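Local coordinates for D-alanyl transferase DltD (Enterococcus faecalis, PDB 6O93), which probably takes part in attaching D-alanine to lipoteichoic acid during cell wall biogenesis in this Gram-positive bacterium, at residues Asn236-Asn244 and Val297-Thr305; Leu25-Ala36 and Val86-Lys97. All blocks are in the same frame, centred on the assembly; numbering follows the deposited sequence.

Contact 1: residues Asn236-Asn244 and Val297-Thr305. With PO4 (phosphate ion), chain G.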
loop_
_atom_site.group_PDB
_atom_site.type_symbol
_atom_site.label_atom_id
_atom_site.label_comp_id
_atom_site.label_asym_id
_atom_site.label_seq_id
_atom_site.Cartn_x
_atom_site.Cartn_y
_atom_site.Cartn_z
ATOM N N ASN A 236 -14.285 17.776 16.964
ATOM C CA ASN A 236 -14.957 18.969 17.462
ATOM C C ASN A 236 -14.009 20.045 17.981
ATOM O O ASN A 236 -14.474 21.144 18.303
ATOM C CB ASN A 236 -15.945 18.590 18.573
ATOM C CG ASN A 236 -15.276 17.886 19.739
ATOM O OD1 ASN A 236 -14.055 17.921 19.886
ATOM N ND2 ASN A 236 -16.079 17.245 20.581
ATOM N N ASN A 237 -12.706 19.776 18.075
ATOM C CA ASN A 237 -11.765 20.766 18.586
ATOM C C ASN A 237 -11.147 21.621 17.486
ATOM O O ASN A 237 -10.208 22.374 17.759
ATOM C CB ASN A 237 -10.658 20.088 19.407
ATOM C CG ASN A 237 -9.665 19.318 18.551
ATOM O OD1 ASN A 237 -9.729 19.328 17.321
ATOM N ND2 ASN A 237 -8.724 18.650 19.210
ATOM N N ASN A 238 -11.650 21.524 16.258
ATOM C CA ASN A 238 -11.133 22.317 15.151
ATOM C C ASN A 238 -12.208 22.402 14.077
ATOM O O ASN A 238 -13.219 21.697 14.122
ATOM C CB ASN A 238 -9.841 21.714 14.589
ATOM C CG ASN A 238 -10.057 20.341 13.985
ATOM O OD1 ASN A 238 -10.471 20.216 12.833
ATOM N ND2 ASN A 238 -9.776 19.302 14.762
ATOM N N LYS A 239 -11.969 23.273 13.098
ATOM C CA LYS A 239 -12.932 23.544 12.040
ATOM C C LYS A 239 -12.620 22.819 10.739
ATOM O O LYS A 239 -13.364 22.983 9.766
ATOM C CB LYS A 239 -13.004 25.051 11.771
ATOM C CG LYS A 239 -11.662 25.680 11.424
ATOM C CD LYS A 239 -11.821 27.124 10.979
ATOM C CE LYS A 239 -10.471 27.778 10.730
ATOM N NZ LYS A 239 -10.608 29.153 10.174
ATOM N N PHE A 240 -11.550 22.027 10.692
ATOM C CA PHE A 240 -11.137 21.352 9.469
ATOM C C PHE A 240 -11.626 19.912 9.393
ATOM O O PHE A 240 -11.219 19.180 8.486
ATOM C CB PHE A 240 -9.613 21.391 9.340
ATOM C CG PHE A 240 -9.042 22.780 9.353
ATOM C CD1 PHE A 240 -9.054 23.558 8.209
ATOM C CD2 PHE A 240 -8.496 23.308 10.511
ATOM C CE1 PHE A 240 -8.532 24.839 8.218
ATOM C CE2 PHE A 240 -7.973 24.588 10.526
ATOM C CZ PHE A 240 -7.991 25.353 9.379
ATOM N N GLU A 241 -12.493 19.493 10.314
ATOM C CA GLU A 241 -12.976 18.112 10.368
ATOM C C GLU A 241 -11.815 17.126 10.489
ATOM O O GLU A 241 -11.825 16.051 9.888
ATOM C CB GLU A 241 -13.843 17.777 9.151
ATOM C CG GLU A 241 -15.200 18.468 9.144
ATOM C CD GLU A 241 -16.146 17.893 8.104
ATOM O OE1 GLU A 241 -15.801 16.865 7.482
ATOM O OE2 GLU A 241 -17.240 18.467 7.912
ATOM N N ILE A 242 -10.808 17.497 11.278
ATOM C CA ILE A 242 -9.651 16.648 11.544
ATOM C C ILE A 242 -9.799 16.044 12.932
ATOM O O ILE A 242 -10.312 16.694 13.853
ATOM C CB ILE A 242 -8.338 17.446 11.422
ATOM C CG1 ILE A 242 -8.136 17.912 9.977
ATOM C CG2 ILE A 242 -7.156 16.603 11.888
ATOM C CD1 ILE A 242 -7.009 18.915 9.803
ATOM N N SER A 243 -9.354 14.798 13.086
ATOM C CA SER A 243 -9.427 14.133 14.381
ATOM C C SER A 243 -8.738 14.974 15.448
ATOM O O SER A 243 -7.701 15.596 15.201
ATOM C CB SER A 243 -8.786 12.746 14.304
ATOM O OG SER A 243 -9.518 11.896 13.439
ATOM N N ASN A 244 -9.325 14.986 16.647
ATOM C CA ASN A 244 -8.840 15.861 17.712
ATOM C C ASN A 244 -7.368 15.610 18.013
ATOM O O ASN A 244 -6.565 16.549 18.057
ATOM C CB ASN A 244 -9.684 15.666 18.973
ATOM C CG ASN A 244 -11.101 16.178 18.811
ATOM O OD1 ASN A 244 -11.373 17.028 17.963
ATOM N ND2 ASN A 244 -12.012 15.666 19.630
ATOM N N VAL A 297 -8.302 14.437 -0.807
ATOM C CA VAL A 297 -7.799 15.267 0.279
ATOM C C VAL A 297 -8.951 16.142 0.750
ATOM O O VAL A 297 -9.692 16.699 -0.067
ATOM C CB VAL A 297 -6.594 16.121 -0.163
ATOM C CG1 VAL A 297 -6.181 17.084 0.943
ATOM C CG2 VAL A 297 -5.424 15.226 -0.556
ATOM N N ASN A 298 -9.115 16.244 2.067
ATOM C CA ASN A 298 -10.227 16.999 2.632
ATOM C C ASN A 298 -10.259 18.411 2.063
ATOM O O ASN A 298 -9.269 19.144 2.137
ATOM C CB ASN A 298 -10.111 17.041 4.156
ATOM C CG ASN A 298 -11.290 17.737 4.813
ATOM O OD1 ASN A 298 -12.360 17.871 4.216
ATOM N ND2 ASN A 298 -11.098 18.181 6.048
ATOM N N LYS A 299 -11.405 18.784 1.488
ATOM C CA LYS A 299 -11.544 20.110 0.892
ATOM C C LYS A 299 -11.268 21.206 1.914
ATOM O O LYS A 299 -10.576 22.185 1.614
ATOM C CB LYS A 299 -12.945 20.269 0.298
ATOM C CG LYS A 299 -13.160 21.558 -0.497
ATOM C CD LYS A 299 -12.379 21.549 -1.805
ATOM C CE LYS A 299 -12.603 22.830 -2.600
ATOM N NZ LYS A 299 -11.776 22.862 -3.842
ATOM N N ARG A 300 -11.801 21.059 3.130
ATOM C CA ARG A 300 -11.616 22.089 4.146
ATOM C C ARG A 300 -10.141 22.311 4.457
ATOM O O ARG A 300 -9.740 23.431 4.794
ATOM C CB ARG A 300 -12.379 21.712 5.417
ATOM C CG ARG A 300 -13.880 21.566 5.208
ATOM C CD ARG A 300 -14.621 21.338 6.519
ATOM N NE ARG A 300 -16.069 21.295 6.321
ATOM C CZ ARG A 300 -16.966 21.344 7.302
ATOM N NH1 ARG A 300 -16.574 21.441 8.567
ATOM N NH2 ARG A 300 -18.262 21.299 7.021
ATOM N N TRP A 301 -9.321 21.266 4.345
ATOM C CA TRP A 301 -7.897 21.414 4.620
ATOM C C TRP A 301 -7.150 21.966 3.412
ATOM O O TRP A 301 -6.300 22.851 3.558
ATOM C CB TRP A 301 -7.306 20.071 5.052
ATOM C CG TRP A 301 -5.862 20.152 5.417
ATOM C CD1 TRP A 301 -4.825 19.501 4.814
ATOM C CD2 TRP A 301 -5.286 20.941 6.464
ATOM N NE1 TRP A 301 -3.640 19.831 5.425
ATOM C CE2 TRP A 301 -3.896 20.714 6.442
ATOM C CE3 TRP A 301 -5.812 21.816 7.421
ATOM C CZ2 TRP A 301 -3.024 21.328 7.338
ATOM C CZ3 TRP A 301 -4.946 22.424 8.311
ATOM C CH2 TRP A 301 -3.567 22.179 8.262
ATOM N N SER A 302 -7.455 21.463 2.212
ATOM C CA SER A 302 -6.784 21.961 1.015
ATOM C C SER A 302 -7.087 23.436 0.778
ATOM O O SER A 302 -6.234 24.168 0.260
ATOM C CB SER A 302 -7.190 21.126 -0.201
ATOM O OG SER A 302 -8.597 21.114 -0.373
ATOM N N ASP A 303 -8.288 23.893 1.146
ATOM C CA ASP A 303 -8.588 25.318 1.053
ATOM C C ASP A 303 -7.640 26.139 1.917
ATOM O O ASP A 303 -7.313 27.280 1.572
ATOM C CB ASP A 303 -10.037 25.586 1.468
ATOM C CG ASP A 303 -11.045 25.113 0.435
ATOM O OD1 ASP A 303 -10.680 24.999 -0.753
ATOM O OD2 ASP A 303 -12.211 24.867 0.814
ATOM N N TYR A 304 -7.190 25.577 3.039
ATOM C CA TYR A 304 -6.317 26.306 3.950
ATOM C C TYR A 304 -4.858 26.225 3.518
ATOM O O TYR A 304 -4.131 27.222 3.595
ATOM C CB TYR A 304 -6.486 25.765 5.370
ATOM C CG TYR A 304 -5.651 26.480 6.406
ATOM C CD1 TYR A 304 -6.031 27.723 6.893
ATOM C CD2 TYR A 304 -4.485 25.911 6.902
ATOM C CE1 TYR A 304 -5.276 28.381 7.840
ATOM C CE2 TYR A 304 -3.721 26.562 7.850
ATOM C CZ TYR A 304 -4.123 27.797 8.316
ATOM O OH TYR A 304 -3.369 28.451 9.260
ATOM N N THR A 305 -4.411 25.049 3.066
ATOM C CA THR A 305 -3.018 24.873 2.672
ATOM C C THR A 305 -2.745 25.317 1.243
ATOM O O THR A 305 -1.580 25.515 0.883
ATOM C CB THR A 305 -2.598 23.406 2.820
ATOM O OG1 THR A 305 -3.321 22.598 1.883
ATOM C CG2 THR A 305 -2.865 22.908 4.235
HETATM P P PO4 G . -0.635 17.331 5.397
HETATM O O1 PO4 G . 0.500 16.782 4.562
HETATM O O2 PO4 G . -1.137 16.254 6.330
HETATM O O3 PO4 G . -1.752 17.778 4.486
HETATM O O4 PO4 G . -0.145 18.508 6.208
#

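Contact 2: residues Leu25-Ala36 and Val86-Lys97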
loop_
_atom_site.group_PDB
_atom_site.type_symbol
_atom_site.label_atom_id
_atom_site.label_comp_id
_atom_site.label_asym_id
_atom_site.label_seq_id
_atom_site.Cartn_x
_atom_site.Cartn_y
_atom_site.Cartn_z
ATOM N N LEU A 25 5.835 -7.465 7.268
ATOM C CA LEU A 25 5.904 -6.934 5.912
ATOM C C LEU A 25 7.224 -7.299 5.243
ATOM O O LEU A 25 7.255 -7.614 4.047
ATOM C CB LEU A 25 5.719 -5.418 5.937
ATOM C CG LEU A 25 5.620 -4.729 4.575
ATOM C CD1 LEU A 25 4.361 -5.163 3.838
ATOM C CD2 LEU A 25 5.650 -3.225 4.746
ATOM N N LYS A 26 8.327 -7.256 5.995
ATOM C CA LYS A 26 9.640 -7.587 5.454
ATOM C C LYS A 26 9.908 -9.085 5.398
ATOM O O LYS A 26 10.879 -9.498 4.752
ATOM C CB LYS A 26 10.742 -6.931 6.290
ATOM C CG LYS A 26 10.673 -5.420 6.360
ATOM C CD LYS A 26 11.791 -4.867 7.234
ATOM C CE LYS A 26 11.425 -3.507 7.804
ATOM N NZ LYS A 26 12.602 -2.799 8.377
ATOM N N GLY A 27 9.094 -9.902 6.065
ATOM C CA GLY A 27 9.291 -11.334 6.097
ATOM C C GLY A 27 8.515 -12.045 5.007
ATOM O O GLY A 27 7.939 -11.433 4.105
ATOM N N ASN A 28 8.505 -13.374 5.102
ATOM C CA ASN A 28 7.792 -14.219 4.146
ATOM C C ASN A 28 6.831 -15.197 4.803
ATOM O O ASN A 28 5.711 -15.359 4.316
ATOM C CB ASN A 28 8.798 -15.004 3.285
ATOM C CG ASN A 28 9.285 -14.211 2.087
ATOM O OD1 ASN A 28 8.662 -13.230 1.680
ATOM N ND2 ASN A 28 10.399 -14.645 1.507
ATOM N N VAL A 29 7.236 -15.845 5.898
ATOM C CA VAL A 29 6.466 -16.963 6.446
ATOM C C VAL A 29 5.016 -16.556 6.685
ATOM O O VAL A 29 4.081 -17.169 6.156
ATOM C CB VAL A 29 7.115 -17.485 7.739
ATOM C CG1 VAL A 29 6.243 -18.555 8.376
ATOM C CG2 VAL A 29 8.506 -18.032 7.453
ATOM N N ILE A 30 4.807 -15.514 7.490
ATOM C CA ILE A 30 3.460 -15.209 7.966
ATOM C C ILE A 30 2.605 -14.634 6.843
ATOM O O ILE A 30 1.493 -15.111 6.583
ATOM C CB ILE A 30 3.522 -14.263 9.177
ATOM C CG1 ILE A 30 4.102 -15.005 10.385
ATOM C CG2 ILE A 30 2.133 -13.718 9.493
ATOM C CD1 ILE A 30 4.428 -14.114 11.566
ATOM N N LYS A 31 3.101 -13.600 6.158
ATOM C CA LYS A 31 2.274 -12.943 5.151
ATOM C C LYS A 31 1.987 -13.873 3.977
ATOM O O LYS A 31 0.872 -13.876 3.442
ATOM C CB LYS A 31 2.940 -11.648 4.674
ATOM C CG LYS A 31 3.950 -11.814 3.552
ATOM C CD LYS A 31 4.686 -10.509 3.287
ATOM C CE LYS A 31 5.479 -10.563 1.989
ATOM N NZ LYS A 31 6.444 -11.689 1.963
ATOM N N ASN A 32 2.974 -14.674 3.565
ATOM C CA ASN A 32 2.760 -15.581 2.441
ATOM C C ASN A 32 1.743 -16.659 2.789
ATOM O O ASN A 32 0.892 -17.006 1.963
ATOM C CB ASN A 32 4.083 -16.216 2.013
ATOM C CG ASN A 32 5.056 -15.205 1.440
ATOM O OD1 ASN A 32 4.770 -14.004 1.386
ATOM N ND2 ASN A 32 6.215 -15.685 1.005
ATOM N N LYS A 33 1.820 -17.206 4.004
ATOM C CA LYS A 33 0.857 -18.221 4.416
ATOM C C LYS A 33 -0.555 -17.651 4.451
ATOM O O LYS A 33 -1.508 -18.306 4.016
ATOM C CB LYS A 33 1.247 -18.783 5.783
ATOM C CG LYS A 33 0.386 -19.950 6.256
ATOM C CD LYS A 33 0.555 -21.171 5.363
ATOM C CE LYS A 33 -0.190 -22.377 5.915
ATOM N NZ LYS A 33 -0.042 -23.572 5.035
ATOM N N ALA A 34 -0.707 -16.426 4.955
ATOM C CA ALA A 34 -2.029 -15.811 5.038
ATOM C C ALA A 34 -2.642 -15.636 3.654
ATOM O O ALA A 34 -3.821 -15.946 3.439
ATOM C CB ALA A 34 -1.933 -14.467 5.759
ATOM N N VAL A 35 -1.857 -15.133 2.701
ATOM C CA VAL A 35 -2.375 -14.900 1.356
ATOM C C VAL A 35 -2.595 -16.222 0.630
ATOM O O VAL A 35 -3.570 -16.379 -0.116
ATOM C CB VAL A 35 -1.424 -13.973 0.576
ATOM C CG1 VAL A 35 -1.873 -13.830 -0.869
ATOM C CG2 VAL A 35 -1.352 -12.610 1.246
ATOM N N ALA A 36 -1.704 -17.196 0.838
ATOM C CA ALA A 36 -1.853 -18.488 0.177
ATOM C C ALA A 36 -3.115 -19.212 0.629
ATOM O O ALA A 36 -3.652 -20.041 -0.114
ATOM C CB ALA A 36 -0.625 -19.361 0.442
ATOM N N VAL A 86 7.371 -6.791 -2.000
ATOM C CA VAL A 86 6.456 -7.545 -1.146
ATOM C C VAL A 86 5.611 -8.488 -1.992
ATOM O O VAL A 86 5.439 -9.667 -1.661
ATOM C CB VAL A 86 5.574 -6.584 -0.328
ATOM C CG1 VAL A 86 4.467 -7.346 0.394
ATOM C CG2 VAL A 86 6.419 -5.795 0.659
ATOM N N ILE A 87 5.069 -7.976 -3.100
ATOM C CA ILE A 87 4.237 -8.794 -3.979
ATOM C C ILE A 87 5.058 -9.923 -4.586
ATOM O O ILE A 87 4.647 -11.090 -4.578
ATOM C CB ILE A 87 3.596 -7.920 -5.071
ATOM C CG1 ILE A 87 2.617 -6.925 -4.447
ATOM C CG2 ILE A 87 2.898 -8.790 -6.106
ATOM C CD1 ILE A 87 2.239 -5.777 -5.361
ATOM N N HIS A 88 6.232 -9.591 -5.129
ATOM C CA HIS A 88 7.070 -10.611 -5.751
ATOM C C HIS A 88 7.422 -11.716 -4.764
ATOM O O HIS A 88 7.450 -12.898 -5.126
ATOM C CB HIS A 88 8.342 -9.976 -6.315
ATOM C CG HIS A 88 9.259 -10.958 -6.975
ATOM N ND1 HIS A 88 9.177 -11.267 -8.316
ATOM C CD2 HIS A 88 10.267 -11.711 -6.476
ATOM C CE1 HIS A 88 10.100 -12.163 -8.616
ATOM N NE2 HIS A 88 10.774 -12.450 -7.516
ATOM N N SER A 89 7.690 -11.354 -3.507
ATOM C CA SER A 89 8.104 -12.340 -2.517
ATOM C C SER A 89 6.986 -13.304 -2.152
ATOM O O SER A 89 7.264 -14.366 -1.589
ATOM C CB SER A 89 8.611 -11.640 -1.254
ATOM O OG SER A 89 7.556 -10.985 -0.575
ATOM N N MET A 90 5.731 -12.962 -2.455
ATOM C CA MET A 90 4.635 -13.883 -2.178
ATOM C C MET A 90 4.637 -15.062 -3.140
ATOM O O MET A 90 4.131 -16.137 -2.799
ATOM C CB MET A 90 3.299 -13.144 -2.247
ATOM C CG MET A 90 3.097 -12.154 -1.120
ATOM S SD MET A 90 1.538 -11.264 -1.238
ATOM C CE MET A 90 1.576 -10.341 0.295
ATOM N N GLY A 91 5.198 -14.886 -4.333
ATOM C CA GLY A 91 5.268 -15.982 -5.282
ATOM C C GLY A 91 3.890 -16.515 -5.620
ATOM O O GLY A 91 2.932 -15.759 -5.817
ATOM N N ASP A 92 3.783 -17.843 -5.681
ATOM C CA ASP A 92 2.517 -18.478 -6.021
ATOM C C ASP A 92 1.460 -18.311 -4.937
ATOM O O ASP A 92 0.299 -18.653 -5.178
ATOM C CB ASP A 92 2.742 -19.964 -6.301
ATOM C CG ASP A 92 3.575 -20.202 -7.546
ATOM O OD1 ASP A 92 3.460 -19.405 -8.501
ATOM O OD2 ASP A 92 4.346 -21.184 -7.570
ATOM N N ALA A 93 1.824 -17.793 -3.761
ATOM C CA ALA A 93 0.833 -17.584 -2.709
ATOM C C ALA A 93 -0.263 -16.628 -3.164
ATOM O O ALA A 93 -1.438 -16.809 -2.820
ATOM C CB ALA A 93 1.514 -17.056 -1.446
ATOM N N ILE A 94 0.102 -15.600 -3.936
ATOM C CA ILE A 94 -0.862 -14.611 -4.412
ATOM C C ILE A 94 -1.394 -14.931 -5.803
ATOM O O ILE A 94 -2.317 -14.245 -6.273
ATOM C CB ILE A 94 -0.241 -13.195 -4.402
ATOM C CG1 ILE A 94 -1.334 -12.128 -4.525
ATOM C CG2 ILE A 94 0.778 -13.047 -5.528
ATOM C CD1 ILE A 94 -0.838 -10.719 -4.307
ATOM N N ALA A 95 -0.864 -15.956 -6.467
ATOM C CA ALA A 95 -1.259 -16.249 -7.838
ATOM C C ALA A 95 -2.751 -16.552 -7.925
ATOM O O ALA A 95 -3.287 -17.333 -7.134
ATOM C CB ALA A 95 -0.449 -17.428 -8.373
ATOM N N ASN A 96 -3.417 -15.924 -8.895
ATOM C CA ASN A 96 -4.824 -16.165 -9.204
ATOM C C ASN A 96 -5.763 -15.719 -8.090
ATOM O O ASN A 96 -6.921 -16.139 -8.056
ATOM C CB ASN A 96 -5.072 -17.645 -9.519
ATOM C CG ASN A 96 -4.100 -18.191 -10.544
ATOM O OD1 ASN A 96 -3.407 -19.179 -10.297
ATOM N ND2 ASN A 96 -4.040 -17.545 -11.701
ATOM N N LYS A 97 -5.299 -14.874 -7.178
ATOM C CA LYS A 97 -6.097 -14.434 -6.047
ATOM C C LYS A 97 -6.464 -12.961 -6.207
ATOM O O LYS A 97 -6.214 -12.343 -7.250
ATOM C CB LYS A 97 -5.338 -14.707 -4.747
ATOM C CG LYS A 97 -5.026 -16.187 -4.555
ATOM C CD LYS A 97 -4.730 -16.537 -3.110
ATOM C CE LYS A 97 -4.589 -18.040 -2.937
ATOM N NZ LYS A 97 -3.559 -18.613 -3.852
HETATM O O HOH W 1 -2.684 -20.656 -2.392
#

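Contact 1: residues Asn236-Asn244 and Val297-Thr305
Phe-240 carries its ring beside its own backbone N (chi1 -57°), which turns it into the angle between Trp-301 and Tyr-304, two rings of helix 299-305 whose CG atoms both lie anti to their backbone N. The three form an aromatic cluster joining the loop before helix 244-251 to a short helix of this SGNH-hydrolase-clan domain. Trp-301 presents an edge to one face of Phe-240, the planes standing at 89° and Phe-240 CD1 lying 3.8 Å from Trp-301 CE3. Lys-239 CG lies over the rim of the opposite face. Phe-240 in turn directs an edge at the face of Tyr-304, and its CE1 comes within 3.6 Å of Tyr-304 CB. In the plane of the Phe-240 ring, at its rim, lies Arg-300 O.

Beside the cluster, the carboxylate of Glu-241 is tipped 52° from the guanidinium plane of Arg-300. Its OE2 sits over the centre of that group, 3.0 Å from Arg-300 CZ; the attraction of this salt bridge is electrostatic, since the oxygen stands well out of the plane in which the N-H bonds lie. Glu-241 OE1 accepts from Tyr-342 N.

The loop is shaped by Asn-238. Its OD1 makes an Asx turn with Phe-240 N (3.0 Å) and also receives Ile-242 N, both in the carbonyl plane, while its ND2 reaches Ile-242 O at 2.8 Å. Ile-242 CD1 then touches Trp-301 CE3 (3.9 Å). Tyr-304 OH is bonded to Leu-255 O, and on the far edge of the indole Trp-301 NE1 donates to phosphate O3 at 2.9 Å.

Contact 2: residues Leu25-Ala36 and Val86-Lys97
Lys-31 passes obliquely across Val-86, its CE 3.7 Å from Val-86 CG1, and then bends at its last torsion (chi4 -56°) to bring the ammonium to Ser-89. There NZ donates to Ser-89 OG at 2.9 Å, while OG donates in turn to Val-86 O. The same ammonium grips Gly-27 O, on a lone pair at 2.6 Å, and Asn-32 OD1 at 2.9 Å, bonds that probably help to offset its charge in this buried place. The amide of Asn-32 meets Ser-89 and Met-90: its OD1 touches Met-90 CG, and its ND2 makes a weak bond to Ser-89 O. Helix 29-36 crosses the 86-90 part of helix 80-90 at -69°, both packed on the parallel sheet of this alpha/beta domain, with Met-90 resting on Phe-44 and Leu-73 and Ala-34 on Tyr-40 and Phe-71. Met-90, extended beyond CG, meets Val-35 at about a right angle, CE to CG2 3.8 Å. The other branch of Val-35, CG1, leans on Ile-94. Where the backbones come closest, Ala-36 CB abuts Ala-93 CB at 3.7 Å. Lys-97 curls back so that NZ donates to Ala-93 O (3.0 Å) and to a water that itself donates to Ala-36 O.

In the fold
From the N terminus, helices 22-26 and 29-36 lead into strands 40-44 and 69-73, and helix 80-90 returns to meet them. Contact 2 thereby closes a 49-residue loop just before strand 98-102. A long, mainly helical region follows. Contact 1 opens at 236-244 and closes after strand 289-294, spanning 52 residues. The two loops lie in series, neither nested nor crossed, with centres about 37 Å apart on opposite sides of the chain's centre. Contact 2 ties helix 29-36 to helix 80-90 and the turn after it, beside strands 40-44 and 69-73; contact 1 joins loop and helix, with Ile-242 beside residues resembling a Ser-His-Asp triad. The side chains of Trp-301 and Leu-25 are each about 13 Å from the bound sodium ion.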